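Na-translocating NADH-quinone reductase subunit C NqrC (Shewanella oneidensis, PDB 4XHF) is one subunit of a larger membrane-bound reductase complex, and its soluble fragment binds flavin mononucleotide through an FMN-binding domain. Local coordinates at residues A[67-72]-A[84-89]; A[71-76]-A[114-119]; A[129-134]-A[148-153]; A[154-159]-A[187-192]. All blocks are in the same frame, centred on the assembly; numbering follows the deposited sequence.

Contact 1: A[67-72]-A[84-89]; sequences VKPLLI and NVLDFD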
loop_
_atom_site.group_PDB
_atom_site.type_symbol
_atom_site.label_atom_id
_atom_site.label_comp_id
_atom_site.label_asym_id
_atom_site.label_seq_id
_atom_site.Cartn_x
_atom_site.Cartn_y
_atom_site.Cartn_z
ATOM N N VAL A 67 -10.281 8.510 -9.475
ATOM C CA VAL A 67 -10.111 7.402 -8.536
ATOM C C VAL A 67 -11.453 6.796 -8.138
ATOM O O VAL A 67 -12.426 7.510 -7.888
ATOM C CB VAL A 67 -9.353 7.845 -7.260
ATOM C CG1 VAL A 67 -9.098 6.655 -6.345
ATOM C CG2 VAL A 67 -8.030 8.503 -7.622
ATOM N N LYS A 68 -11.483 5.465 -8.094
ATOM C CA LYS A 68 -12.651 4.708 -7.667
ATOM C C LYS A 68 -12.315 3.884 -6.428
ATOM O O LYS A 68 -11.688 2.831 -6.537
ATOM C CB LYS A 68 -13.139 3.791 -8.790
ATOM C CG LYS A 68 -14.347 2.947 -8.427
ATOM C CD LYS A 68 -14.949 2.280 -9.660
ATOM C CE LYS A 68 -15.139 0.788 -9.451
ATOM N NZ LYS A 68 -15.498 0.059 -10.705
ATOM N N PRO A 69 -12.712 4.368 -5.240
ATOM C CA PRO A 69 -12.473 3.585 -4.024
ATOM C C PRO A 69 -13.306 2.310 -3.999
ATOM O O PRO A 69 -14.460 2.319 -4.428
ATOM C CB PRO A 69 -12.892 4.537 -2.895
ATOM C CG PRO A 69 -12.898 5.897 -3.506
ATOM C CD PRO A 69 -13.284 5.689 -4.933
ATOM N N LEU A 70 -12.713 1.229 -3.506
ATOM C CA LEU A 70 -13.379 -0.063 -3.449
ATOM C C LEU A 70 -13.089 -0.770 -2.140
ATOM O O LEU A 70 -11.958 -0.763 -1.662
ATOM C CB LEU A 70 -12.931 -0.956 -4.605
ATOM C CG LEU A 70 -13.332 -0.537 -6.016
ATOM C CD1 LEU A 70 -12.586 -1.376 -7.031
ATOM C CD2 LEU A 70 -14.827 -0.687 -6.198
ATOM N N LEU A 71 -14.122 -1.374 -1.567
ATOM C CA LEU A 71 -13.953 -2.289 -0.451
ATOM C C LEU A 71 -14.064 -3.699 -1.012
ATOM O O LEU A 71 -15.089 -4.061 -1.583
ATOM C CB LEU A 71 -15.002 -2.037 0.633
ATOM C CG LEU A 71 -14.836 -2.817 1.940
ATOM C CD1 LEU A 71 -13.560 -2.403 2.666
ATOM C CD2 LEU A 71 -16.058 -2.633 2.834
ATOM N N ILE A 72 -13.002 -4.484 -0.864
ATOM C CA ILE A 72 -12.960 -5.819 -1.446
ATOM C C ILE A 72 -12.743 -6.878 -0.376
ATOM O O ILE A 72 -12.064 -6.642 0.623
ATOM C CB ILE A 72 -11.847 -5.936 -2.520
ATOM C CG1 ILE A 72 -10.464 -5.680 -1.913
ATOM C CG2 ILE A 72 -12.113 -4.966 -3.660
ATOM C CD1 ILE A 72 -9.685 -6.941 -1.613
ATOM N N ASN A 84 -19.932 4.544 3.058
ATOM C CA ASN A 84 -18.869 5.547 3.072
ATOM C C ASN A 84 -17.491 4.895 3.059
ATOM O O ASN A 84 -16.824 4.808 4.091
ATOM C CB ASN A 84 -19.004 6.459 4.294
ATOM C CG ASN A 84 -20.214 7.368 4.212
ATOM O OD1 ASN A 84 -20.220 8.348 3.466
ATOM N ND2 ASN A 84 -21.243 7.054 4.989
ATOM N N VAL A 85 -17.074 4.453 1.878
ATOM C CA VAL A 85 -15.825 3.719 1.713
ATOM C C VAL A 85 -14.620 4.536 2.185
ATOM O O VAL A 85 -13.693 3.989 2.777
ATOM C CB VAL A 85 -15.631 3.293 0.232
ATOM C CG1 VAL A 85 -14.268 2.647 0.009
ATOM C CG2 VAL A 85 -16.732 2.331 -0.189
ATOM N N LEU A 86 -14.638 5.841 1.936
ATOM C CA LEU A 86 -13.499 6.688 2.282
ATOM C C LEU A 86 -13.340 6.847 3.793
ATOM O O LEU A 86 -12.240 7.114 4.280
ATOM C CB LEU A 86 -13.633 8.066 1.629
ATOM C CG LEU A 86 -13.242 8.183 0.153
ATOM C CD1 LEU A 86 -13.464 9.605 -0.331
ATOM C CD2 LEU A 86 -11.796 7.775 -0.082
ATOM N N ASP A 87 -14.438 6.686 4.529
ATOM C CA ASP A 87 -14.412 6.810 5.983
ATOM C C ASP A 87 -14.247 5.453 6.664
ATOM O O ASP A 87 -14.244 5.364 7.893
ATOM C CB ASP A 87 -15.689 7.490 6.482
ATOM C CG ASP A 87 -15.748 8.959 6.113
ATOM O OD1 ASP A 87 -14.679 9.605 6.053
ATOM O OD2 ASP A 87 -16.862 9.473 5.884
ATOM N N PHE A 88 -14.102 4.403 5.864
ATOM C CA PHE A 88 -13.921 3.055 6.393
ATOM C C PHE A 88 -12.684 2.984 7.288
ATOM O O PHE A 88 -11.590 3.369 6.877
ATOM C CB PHE A 88 -13.813 2.048 5.246
ATOM C CG PHE A 88 -13.732 0.617 5.698
ATOM C CD1 PHE A 88 -14.865 -0.060 6.114
ATOM C CD2 PHE A 88 -12.522 -0.055 5.695
ATOM C CE1 PHE A 88 -14.792 -1.376 6.527
ATOM C CE2 PHE A 88 -12.444 -1.371 6.104
ATOM C CZ PHE A 88 -13.579 -2.031 6.520
ATOM N N ASP A 89 -12.873 2.506 8.516
ATOM C CA ASP A 89 -11.783 2.383 9.484
ATOM C C ASP A 89 -11.148 0.998 9.414
ATOM O O ASP A 89 -11.701 0.027 9.929
ATOM C CB ASP A 89 -12.295 2.656 10.902
ATOM C CG ASP A 89 -11.172 2.865 11.903
ATOM O OD1 ASP A 89 -10.039 2.404 11.649
ATOM O OD2 ASP A 89 -11.423 3.497 12.950
#

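Contact 2: A[71-76]-A[114-119]; sequences LINLDT and ANDARV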
loop_
_atom_site.group_PDB
_atom_site.type_symbol
_atom_site.label_atom_id
_atom_site.label_comp_id
_atom_site.label_asym_id
_atom_site.label_seq_id
_atom_site.Cartn_x
_atom_site.Cartn_y
_atom_site.Cartn_z
ATOM N N LEU A 71 -14.122 -1.374 -1.567
ATOM C CA LEU A 71 -13.953 -2.289 -0.451
ATOM C C LEU A 71 -14.064 -3.699 -1.012
ATOM O O LEU A 71 -15.089 -4.061 -1.583
ATOM C CB LEU A 71 -15.002 -2.037 0.633
ATOM C CG LEU A 71 -14.836 -2.817 1.940
ATOM C CD1 LEU A 71 -13.560 -2.403 2.666
ATOM C CD2 LEU A 71 -16.058 -2.633 2.834
ATOM N N ILE A 72 -13.002 -4.484 -0.864
ATOM C CA ILE A 72 -12.960 -5.819 -1.446
ATOM C C ILE A 72 -12.743 -6.878 -0.376
ATOM O O ILE A 72 -12.064 -6.642 0.623
ATOM C CB ILE A 72 -11.847 -5.936 -2.520
ATOM C CG1 ILE A 72 -10.464 -5.680 -1.913
ATOM C CG2 ILE A 72 -12.113 -4.966 -3.660
ATOM C CD1 ILE A 72 -9.685 -6.941 -1.613
ATOM N N ASN A 73 -13.343 -8.042 -0.594
ATOM C CA ASN A 73 -13.129 -9.196 0.263
ATOM C C ASN A 73 -11.805 -9.861 -0.086
ATOM O O ASN A 73 -11.618 -10.342 -1.202
ATOM C CB ASN A 73 -14.280 -10.188 0.114
ATOM C CG ASN A 73 -14.199 -11.326 1.106
ATOM O OD1 ASN A 73 -13.453 -12.284 0.911
ATOM N ND2 ASN A 73 -14.973 -11.228 2.178
ATOM N N LEU A 74 -10.886 -9.880 0.872
ATOM C CA LEU A 74 -9.534 -10.363 0.624
ATOM C C LEU A 74 -9.489 -11.842 0.248
ATOM O O LEU A 74 -8.682 -12.247 -0.588
ATOM C CB LEU A 74 -8.661 -10.114 1.856
ATOM C CG LEU A 74 -8.222 -8.661 2.057
ATOM C CD1 LEU A 74 -7.686 -8.450 3.463
ATOM C CD2 LEU A 74 -7.175 -8.268 1.027
ATOM N N ASP A 75 -10.356 -12.646 0.856
ATOM C CA ASP A 75 -10.366 -14.083 0.601
ATOM C C ASP A 75 -10.911 -14.425 -0.782
ATOM O O ASP A 75 -10.375 -15.301 -1.464
ATOM C CB ASP A 75 -11.191 -14.804 1.670
ATOM C CG ASP A 75 -10.515 -14.807 3.028
ATOM O OD1 ASP A 75 -9.272 -14.929 3.081
ATOM O OD2 ASP A 75 -11.228 -14.688 4.048
ATOM N N THR A 76 -11.969 -13.732 -1.194
ATOM C CA THR A 76 -12.652 -14.045 -2.448
ATOM C C THR A 76 -12.239 -13.116 -3.585
ATOM O O THR A 76 -12.296 -13.495 -4.755
ATOM C CB THR A 76 -14.183 -13.960 -2.288
ATOM O OG1 THR A 76 -14.578 -12.594 -2.109
ATOM C CG2 THR A 76 -14.647 -14.783 -1.096
ATOM N N ALA A 114 -8.013 -7.957 8.843
ATOM C CA ALA A 114 -9.387 -7.659 8.465
ATOM C C ALA A 114 -9.818 -8.556 7.313
ATOM O O ALA A 114 -8.987 -9.017 6.533
ATOM C CB ALA A 114 -9.530 -6.197 8.078
ATOM N N ASN A 115 -11.118 -8.805 7.208
ATOM C CA ASN A 115 -11.645 -9.608 6.112
ATOM C C ASN A 115 -11.687 -8.804 4.820
ATOM O O ASN A 115 -11.467 -9.347 3.736
ATOM C CB ASN A 115 -13.042 -10.130 6.450
ATOM C CG ASN A 115 -13.030 -11.136 7.584
ATOM O OD1 ASN A 115 -12.018 -11.789 7.841
ATOM N ND2 ASN A 115 -14.161 -11.271 8.266
ATOM N N ASP A 116 -11.965 -7.509 4.950
ATOM C CA ASP A 116 -12.058 -6.608 3.804
ATOM C C ASP A 116 -10.954 -5.559 3.826
ATOM O O ASP A 116 -10.542 -5.098 4.890
ATOM C CB ASP A 116 -13.418 -5.903 3.774
ATOM C CG ASP A 116 -14.581 -6.872 3.677
ATOM O OD1 ASP A 116 -14.365 -8.029 3.261
ATOM O OD2 ASP A 116 -15.715 -6.470 4.012
ATOM N N ALA A 117 -10.489 -5.184 2.639
ATOM C CA ALA A 117 -9.504 -4.120 2.487
ATOM C C ALA A 117 -10.035 -3.046 1.545
ATOM O O ALA A 117 -10.763 -3.345 0.598
ATOM C CB ALA A 117 -8.195 -4.682 1.968
ATOM N N ARG A 118 -9.678 -1.796 1.819
ATOM C CA ARG A 118 -10.033 -0.693 0.938
ATOM C C ARG A 118 -8.933 -0.490 -0.089
ATOM O O ARG A 118 -7.777 -0.295 0.273
ATOM C CB ARG A 118 -10.259 0.593 1.731
ATOM C CG ARG A 118 -10.494 1.820 0.863
ATOM C CD ARG A 118 -10.726 3.047 1.719
ATOM N NE ARG A 118 -9.624 3.272 2.648
ATOM C CZ ARG A 118 -9.683 4.074 3.705
ATOM N NH1 ARG A 118 -10.798 4.737 3.980
ATOM N NH2 ARG A 118 -8.626 4.210 4.493
ATOM N N VAL A 119 -9.305 -0.535 -1.363
ATOM C CA VAL A 119 -8.355 -0.355 -2.452
ATOM C C VAL A 119 -8.846 0.747 -3.378
ATOM O O VAL A 119 -10.004 1.157 -3.304
ATOM C CB VAL A 119 -8.149 -1.662 -3.251
ATOM C CG1 VAL A 119 -7.595 -2.749 -2.351
ATOM C CG2 VAL A 119 -9.450 -2.121 -3.889
HETATM O O HOH W 1 -16.252 -9.397 4.563
#

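Contact 3: A[129-134]-A[148-153]; sequences LSSVVV and YVAVEP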
loop_
_atom_site.group_PDB
_atom_site.type_symbol
_atom_site.label_atom_id
_atom_site.label_comp_id
_atom_site.label_asym_id
_atom_site.label_seq_id
_atom_site.Cartn_x
_atom_site.Cartn_y
_atom_site.Cartn_z
ATOM N N LEU A 129 -7.173 2.420 -17.055
ATOM C CA LEU A 129 -6.609 2.078 -15.753
ATOM C C LEU A 129 -5.119 2.407 -15.702
ATOM O O LEU A 129 -4.333 1.909 -16.510
ATOM C CB LEU A 129 -6.828 0.595 -15.442
ATOM C CG LEU A 129 -6.342 0.120 -14.069
ATOM C CD1 LEU A 129 -7.178 0.727 -12.948
ATOM C CD2 LEU A 129 -6.356 -1.396 -13.982
ATOM N N SER A 130 -4.742 3.244 -14.741
ATOM C CA SER A 130 -3.366 3.707 -14.600
ATOM C C SER A 130 -2.629 2.879 -13.554
ATOM O O SER A 130 -1.486 2.474 -13.758
ATOM C CB SER A 130 -3.346 5.191 -14.223
ATOM O OG SER A 130 -2.038 5.730 -14.292
ATOM N N SER A 131 -3.294 2.624 -12.434
ATOM C CA SER A 131 -2.716 1.816 -11.373
ATOM C C SER A 131 -3.788 1.417 -10.374
ATOM O O SER A 131 -4.904 1.934 -10.403
ATOM C CB SER A 131 -1.589 2.574 -10.660
ATOM O OG SER A 131 -2.088 3.690 -9.945
ATOM N N VAL A 132 -3.441 0.478 -9.502
ATOM C CA VAL A 132 -4.285 0.126 -8.372
ATOM C C VAL A 132 -3.479 0.356 -7.101
ATOM O O VAL A 132 -2.405 -0.220 -6.924
ATOM C CB VAL A 132 -4.776 -1.335 -8.441
ATOM C CG1 VAL A 132 -5.730 -1.635 -7.290
ATOM C CG2 VAL A 132 -5.460 -1.607 -9.774
ATOM N N VAL A 133 -3.987 1.227 -6.237
ATOM C CA VAL A 133 -3.320 1.545 -4.984
ATOM C C VAL A 133 -3.930 0.717 -3.862
ATOM O O VAL A 133 -5.145 0.742 -3.653
ATOM C CB VAL A 133 -3.431 3.044 -4.648
ATOM C CG1 VAL A 133 -2.560 3.387 -3.449
ATOM C CG2 VAL A 133 -3.037 3.892 -5.855
ATOM N N VAL A 134 -3.080 -0.018 -3.149
ATOM C CA VAL A 134 -3.527 -0.869 -2.051
ATOM C C VAL A 134 -2.787 -0.527 -0.761
ATOM O O VAL A 134 -1.618 -0.147 -0.795
ATOM C CB VAL A 134 -3.320 -2.366 -2.369
ATOM C CG1 VAL A 134 -4.072 -2.748 -3.626
ATOM C CG2 VAL A 134 -1.838 -2.697 -2.516
ATOM N N TYR A 148 0.994 2.849 1.476
ATOM C CA TYR A 148 0.271 2.434 0.280
ATOM C C TYR A 148 1.254 2.106 -0.839
ATOM O O TYR A 148 2.303 2.742 -0.954
ATOM C CB TYR A 148 -0.703 3.528 -0.180
ATOM C CG TYR A 148 -1.818 3.821 0.798
ATOM C CD1 TYR A 148 -3.020 3.126 0.746
ATOM C CD2 TYR A 148 -1.671 4.796 1.775
ATOM C CE1 TYR A 148 -4.040 3.392 1.641
ATOM C CE2 TYR A 148 -2.686 5.070 2.674
ATOM C CZ TYR A 148 -3.868 4.365 2.601
ATOM O OH TYR A 148 -4.881 4.632 3.493
ATOM N N VAL A 149 0.911 1.103 -1.643
ATOM C CA VAL A 149 1.670 0.760 -2.843
ATOM C C VAL A 149 0.776 0.825 -4.075
ATOM O O VAL A 149 -0.265 0.170 -4.133
ATOM C CB VAL A 149 2.283 -0.649 -2.755
ATOM C CG1 VAL A 149 3.083 -0.970 -4.013
ATOM C CG2 VAL A 149 3.161 -0.766 -1.533
ATOM N N ALA A 150 1.196 1.620 -5.053
ATOM C CA ALA A 150 0.517 1.696 -6.339
ATOM C C ALA A 150 1.204 0.755 -7.315
ATOM O O ALA A 150 2.416 0.835 -7.506
ATOM C CB ALA A 150 0.530 3.118 -6.869
ATOM N N VAL A 151 0.430 -0.141 -7.920
ATOM C CA VAL A 151 0.969 -1.097 -8.879
ATOM C C VAL A 151 0.337 -0.867 -10.247
ATOM O O VAL A 151 -0.835 -0.511 -10.343
ATOM C CB VAL A 151 0.729 -2.558 -8.422
ATOM C CG1 VAL A 151 1.483 -2.838 -7.134
ATOM C CG2 VAL A 151 -0.754 -2.841 -8.233
ATOM N N GLU A 152 1.125 -1.056 -11.299
ATOM C CA GLU A 152 0.632 -0.909 -12.663
ATOM C C GLU A 152 -0.325 -2.056 -12.996
ATOM O O GLU A 152 -0.365 -3.053 -12.275
ATOM C CB GLU A 152 1.800 -0.870 -13.654
ATOM C CG GLU A 152 2.776 0.280 -13.423
ATOM C CD GLU A 152 3.796 0.423 -14.540
ATOM O OE1 GLU A 152 3.822 -0.441 -15.440
ATOM O OE2 GLU A 152 4.568 1.404 -14.519
ATOM N N PRO A 153 -1.104 -1.917 -14.084
ATOM C CA PRO A 153 -2.105 -2.923 -14.466
ATOM C C PRO A 153 -1.548 -4.323 -14.737
ATOM O O PRO A 153 -2.344 -5.249 -14.894
ATOM C CB PRO A 153 -2.713 -2.334 -15.744
ATOM C CG PRO A 153 -2.522 -0.877 -15.609
ATOM C CD PRO A 153 -1.183 -0.731 -14.956
#

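Contact 4: A[154-159]-A[187-192]; sequences DFNTIK and GKQLFD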
loop_
_atom_site.group_PDB
_atom_site.type_symbol
_atom_site.label_atom_id
_atom_site.label_comp_id
_atom_site.label_asym_id
_atom_site.label_seq_id
_atom_site.Cartn_x
_atom_site.Cartn_y
_atom_site.Cartn_z
ATOM N N ASP A 154 -0.228 -4.481 -14.805
ATOM C CA ASP A 154 0.358 -5.819 -14.868
ATOM C C ASP A 154 0.394 -6.425 -13.465
ATOM O O ASP A 154 0.675 -7.612 -13.294
ATOM C CB ASP A 154 1.766 -5.793 -15.490
ATOM C CG ASP A 154 2.766 -4.962 -14.693
ATOM O OD1 ASP A 154 2.459 -4.541 -13.557
ATOM O OD2 ASP A 154 3.882 -4.736 -15.211
ATOM N N PHE A 155 0.109 -5.585 -12.471
ATOM C CA PHE A 155 0.043 -5.999 -11.072
ATOM C C PHE A 155 1.379 -6.576 -10.618
ATOM O O PHE A 155 1.436 -7.551 -9.865
ATOM C CB PHE A 155 -1.091 -7.006 -10.873
ATOM C CG PHE A 155 -2.433 -6.487 -11.306
ATOM C CD1 PHE A 155 -2.876 -5.245 -10.884
ATOM C CD2 PHE A 155 -3.236 -7.227 -12.155
ATOM C CE1 PHE A 155 -4.104 -4.759 -11.285
ATOM C CE2 PHE A 155 -4.466 -6.745 -12.560
ATOM C CZ PHE A 155 -4.899 -5.508 -12.126
ATOM N N ASN A 156 2.452 -5.945 -11.082
ATOM C CA ASN A 156 3.809 -6.359 -10.757
ATOM C C ASN A 156 4.716 -5.140 -10.618
ATOM O O ASN A 156 5.411 -4.980 -9.615
ATOM C CB ASN A 156 4.347 -7.306 -11.832
ATOM C CG ASN A 156 5.662 -7.947 -11.444
ATOM O OD1 ASN A 156 6.051 -7.942 -10.277
ATOM N ND2 ASN A 156 6.351 -8.516 -12.426
ATOM N N THR A 157 4.690 -4.274 -11.626
ATOM C CA THR A 157 5.512 -3.069 -11.628
ATOM C C THR A 157 4.956 -2.035 -10.651
ATOM O O THR A 157 3.778 -1.678 -10.708
ATOM C CB THR A 157 5.597 -2.451 -13.040
ATOM O OG1 THR A 157 6.081 -3.432 -13.965
ATOM C CG2 THR A 157 6.530 -1.247 -13.058
ATOM N N ILE A 158 5.813 -1.562 -9.753
ATOM C CA ILE A 158 5.421 -0.576 -8.757
ATOM C C ILE A 158 5.370 0.829 -9.362
ATOM O O ILE A 158 6.332 1.283 -9.981
ATOM C CB ILE A 158 6.390 -0.591 -7.563
ATOM C CG1 ILE A 158 6.395 -1.977 -6.912
ATOM C CG2 ILE A 158 6.003 0.474 -6.540
ATOM C CD1 ILE A 158 7.488 -2.177 -5.891
ATOM N N LYS A 159 4.240 1.507 -9.170
ATOM C CA LYS A 159 4.044 2.868 -9.668
ATOM C C LYS A 159 4.403 3.899 -8.599
ATOM O O LYS A 159 4.599 5.076 -8.897
ATOM C CB LYS A 159 2.594 3.066 -10.120
ATOM C CG LYS A 159 2.346 4.313 -10.964
ATOM C CD LYS A 159 2.846 4.135 -12.391
ATOM C CE LYS A 159 2.514 5.340 -13.256
ATOM N NZ LYS A 159 1.047 5.555 -13.361
ATOM N N GLY A 187 9.168 1.708 -10.374
ATOM C CA GLY A 187 9.649 0.943 -11.512
ATOM C C GLY A 187 10.073 -0.469 -11.156
ATOM O O GLY A 187 10.259 -1.308 -12.037
ATOM N N LYS A 188 10.230 -0.732 -9.864
ATOM C CA LYS A 188 10.612 -2.058 -9.399
ATOM C C LYS A 188 9.447 -3.027 -9.567
ATOM O O LYS A 188 8.300 -2.603 -9.705
ATOM C CB LYS A 188 11.057 -2.004 -7.937
ATOM C CG LYS A 188 12.238 -1.078 -7.680
ATOM C CD LYS A 188 13.503 -1.575 -8.358
ATOM C CE LYS A 188 14.652 -0.603 -8.167
ATOM N NZ LYS A 188 15.946 -1.182 -8.618
ATOM N N GLN A 189 9.747 -4.324 -9.550
ATOM C CA GLN A 189 8.730 -5.353 -9.758
ATOM C C GLN A 189 8.647 -6.330 -8.586
ATOM O O GLN A 189 9.661 -6.848 -8.120
ATOM C CB GLN A 189 9.009 -6.109 -11.057
ATOM C CG GLN A 189 8.726 -5.282 -12.300
ATOM C CD GLN A 189 8.853 -6.083 -13.575
ATOM O OE1 GLN A 189 9.672 -6.999 -13.669
ATOM N NE2 GLN A 189 8.037 -5.748 -14.568
ATOM N N LEU A 190 7.423 -6.576 -8.128
ATOM C CA LEU A 190 7.180 -7.399 -6.948
ATOM C C LEU A 190 7.521 -8.871 -7.157
ATOM O O LEU A 190 8.085 -9.507 -6.266
ATOM C CB LEU A 190 5.717 -7.274 -6.518
ATOM C CG LEU A 190 5.300 -5.909 -5.967
ATOM C CD1 LEU A 190 3.798 -5.757 -6.042
ATOM C CD2 LEU A 190 5.774 -5.736 -4.533
ATOM N N PHE A 191 7.182 -9.402 -8.330
ATOM C CA PHE A 191 7.273 -10.839 -8.588
ATOM C C PHE A 191 8.241 -11.195 -9.709
ATOM O O PHE A 191 8.510 -10.379 -10.591
ATOM C CB PHE A 191 5.894 -11.393 -8.941
ATOM C CG PHE A 191 4.821 -11.006 -7.971
ATOM C CD1 PHE A 191 4.647 -11.712 -6.794
ATOM C CD2 PHE A 191 3.980 -9.941 -8.241
ATOM C CE1 PHE A 191 3.658 -11.358 -5.902
ATOM C CE2 PHE A 191 2.989 -9.583 -7.353
ATOM C CZ PHE A 191 2.828 -10.293 -6.183
ATOM N N ASP A 192 8.743 -12.429 -9.674
ATOM C CA ASP A 192 9.562 -12.958 -10.761
ATOM C C ASP A 192 8.679 -13.653 -11.800
ATOM O O ASP A 192 7.452 -13.564 -11.742
ATOM C CB ASP A 192 10.636 -13.919 -10.222
ATOM C CG ASP A 192 10.057 -15.110 -9.463
ATOM O OD1 ASP A 192 8.940 -15.566 -9.781
ATOM O OD2 ASP A 192 10.742 -15.604 -8.543
HETATM O O HOH W 2 8.913 -9.831 -13.319
#

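Contact 1: A[67-72]-A[84-89]
L71 and F88 meet where the side of strand 67-72 that carries P69 and L71 faces the loop 84-89. The CD1 methyl of L71 sits over one face of the F88 ring in a CH-pi contact, 3.8 Å from the ring centroid and only 14° off the ring normal, offset a little toward the rim; the second methyl, L71 CD2, lies 4.1 Å from F88 CE1. The two side chains cross at about a right angle, L71 having CG anti to its own backbone nitrogen (chi1 -173°). Two residues earlier on the strand, P69 lays its ring against two aliphatic ends: P69 CB lies 3.7 Å from V85 CG1, while P69 CG stands 4.1 Å from L86 CD2. Proline suits this place, giving a rigid apolar surface and no N-H that would need a partner.

What positions the loop is its own backbone. F88 N donates to V85 O at 3.1 Å and D87 N to N84 O, which folds residues 84-88 into a compact turn with V85, L86 and F88 all able to reach the strand. R118 NH1 also binds V85 O, and D89 N-caps helix 90-95. F63 of helix 58-66 touches both P69 and L86. The strand, for its part, is held by backbone bonds to strand 113-123 through K68, L70 and I72.

No hydrogen bond spans the two segments, so their direct adhesion is apolar, resting on shape and burial, while V85 O turns to R118 and the D87 carboxylate to a salt bridge with R38 of helix 29-48.

Contact 2: A[71-76]-A[114-119]
Antiparallel pairing of strand 71-73 with strand 116-119, in the central sheet, distributes the side chains of this contact over the two faces of the sheet. L71, N73, D116 and R118 lie on one side; I72 and A117 lie on the other, which is covered by F240 and by F243 of helix 241-249. I72 and A117 form the hydrogen-bonded pair, with I72 N to A117 O at 2.9 Å (174°) and an equally short return bond from A117 N to I72 O. I72 and V119 cross at about a right angle, I72 CG2 touching V119 CG2 at 3.9 Å. L74 sets CD2 on A117 CB at 3.8 Å; alanine is short enough to lie beneath both the leucine and F240.

On the opposite face L71 turns its CD1 methyl, 3.7 Å away, against the CB methylene of D116, crossing that aspartate at about a right angle. Next to it N73, its chi1 of -173° holding CG opposite the backbone N, crosses D116 with amide and carboxylate planes 64° apart, and one water connects them, donating to D116 OD1 and accepting a weak bond from N73 ND2. D80 brings a like charge near the same D116 oxygen, which may raise the carboxylate's affinity for a proton.

Past the strand, L74 N still reaches N115 O, and the chain turns in an Asx motif: N73 OD1 receives T76 N in its carbonyl plane, on a lone pair, at 3.0 Å.

Contact 3: A[129-134]-A[148-153]
V133 and A150 form the tight middle of this contact. As a non-hydrogen-bonded antiparallel pair their CA atoms come within 4.1 Å, and V133 CG2 rests 3.8 Å from A150 CB; the single methyl of alanine suits a pair whose backbones come this close. The other methyl, V133 CG1, is anti to the backbone N (chi1 -172°) and meets Y148 CB at 3.8 Å. V45 and A48 of helix 29-48 close over this face. Valines V132, V134, V149 and V151 point to the other face, where F155 and F240 lie against V132 and V134; branching at CB suits them to an extended backbone. Four backbone bonds of 2.9 to 3.0 Å lock the pairs V132-V151 and V134-V149.

Toward residues 129 and 153 the grip slackens and the residues become partly exposed. S130 and S131 both face V122 in a classic beta bulge on the far edge of their strand. P153, without an N-H, makes no backbone bond here; its CG approaches L129 O at 3.4 Å, and its ring slides past the L129 side chain in the opposite direction, with L129 CD2 4.2 Å from P153 CB.

Adjacent antiparallel strands 129-139 and 144-151, joined through residues 140-143, make this a beta hairpin within the antiparallel sheet.

Contact 4: A[154-159]-A[187-192]
N156 lays its side-chain amide over that of Q189, the two planes stacked 20° apart while the side chains cross at about a right angle. The residue stands in an Asx turn: D154 OD1 takes both N156 N, from above the carboxylate plane, and T157 N at 3.0 Å, both from the same face. Its chi1 of -171° swings CG away from the backbone N, toward the facing loop, where OD1 receives F191 N at 2.7 Å. ND2 sends a weak bond to F191 O and a better one to a water, which donates to Q189 OE1 and F191 O. Asparagine fits because one amide both accepts from and donates to the facing loop's backbone.

T157 OG1 donates to D154 OD2 on its syn lone pair and accepts Q189 NE2 at 3.1 Å, lying in the amide plane, so the glutamine's rotation is fixed by bonds at both ends of its amide. Beneath this polar layer I158 CD1 touches L190 CD2 at 4.2 Å, beside V149 and V151 of the sheet. G187 takes backbone angles at which a CB would be jammed against the preceding carbonyl. Joining the start of strand 158-165 to the loop 187-192, the backbones bridge once at T157 and Q189, flanked by L190 N to N156 O at 3.0 Å and by I158 N to K188 O at 2.7 Å, nearly straight at 174°.

How the contacts relate
After helices 29-48 and 58-66 the chain enters strand 67-73, from which contacts 1 and 2 both start, sharing L71 and I72. Contact 1 closes a short loop at 84-89, and its closing segment lies nested within the longer loop that contact 2 closes at strand 113-123; R118 then ties back to the carbonyl of V85. Contacts 3 and 4 follow in series without crossing these. Contact 3 closes the hairpin 129-139/144-151, next to strand 113-123 in the same sheet, and V119 packs on V134. Contact 4 begins immediately after it, A150 pairing with K159, and brings the loop 187-192 to the far edge strand.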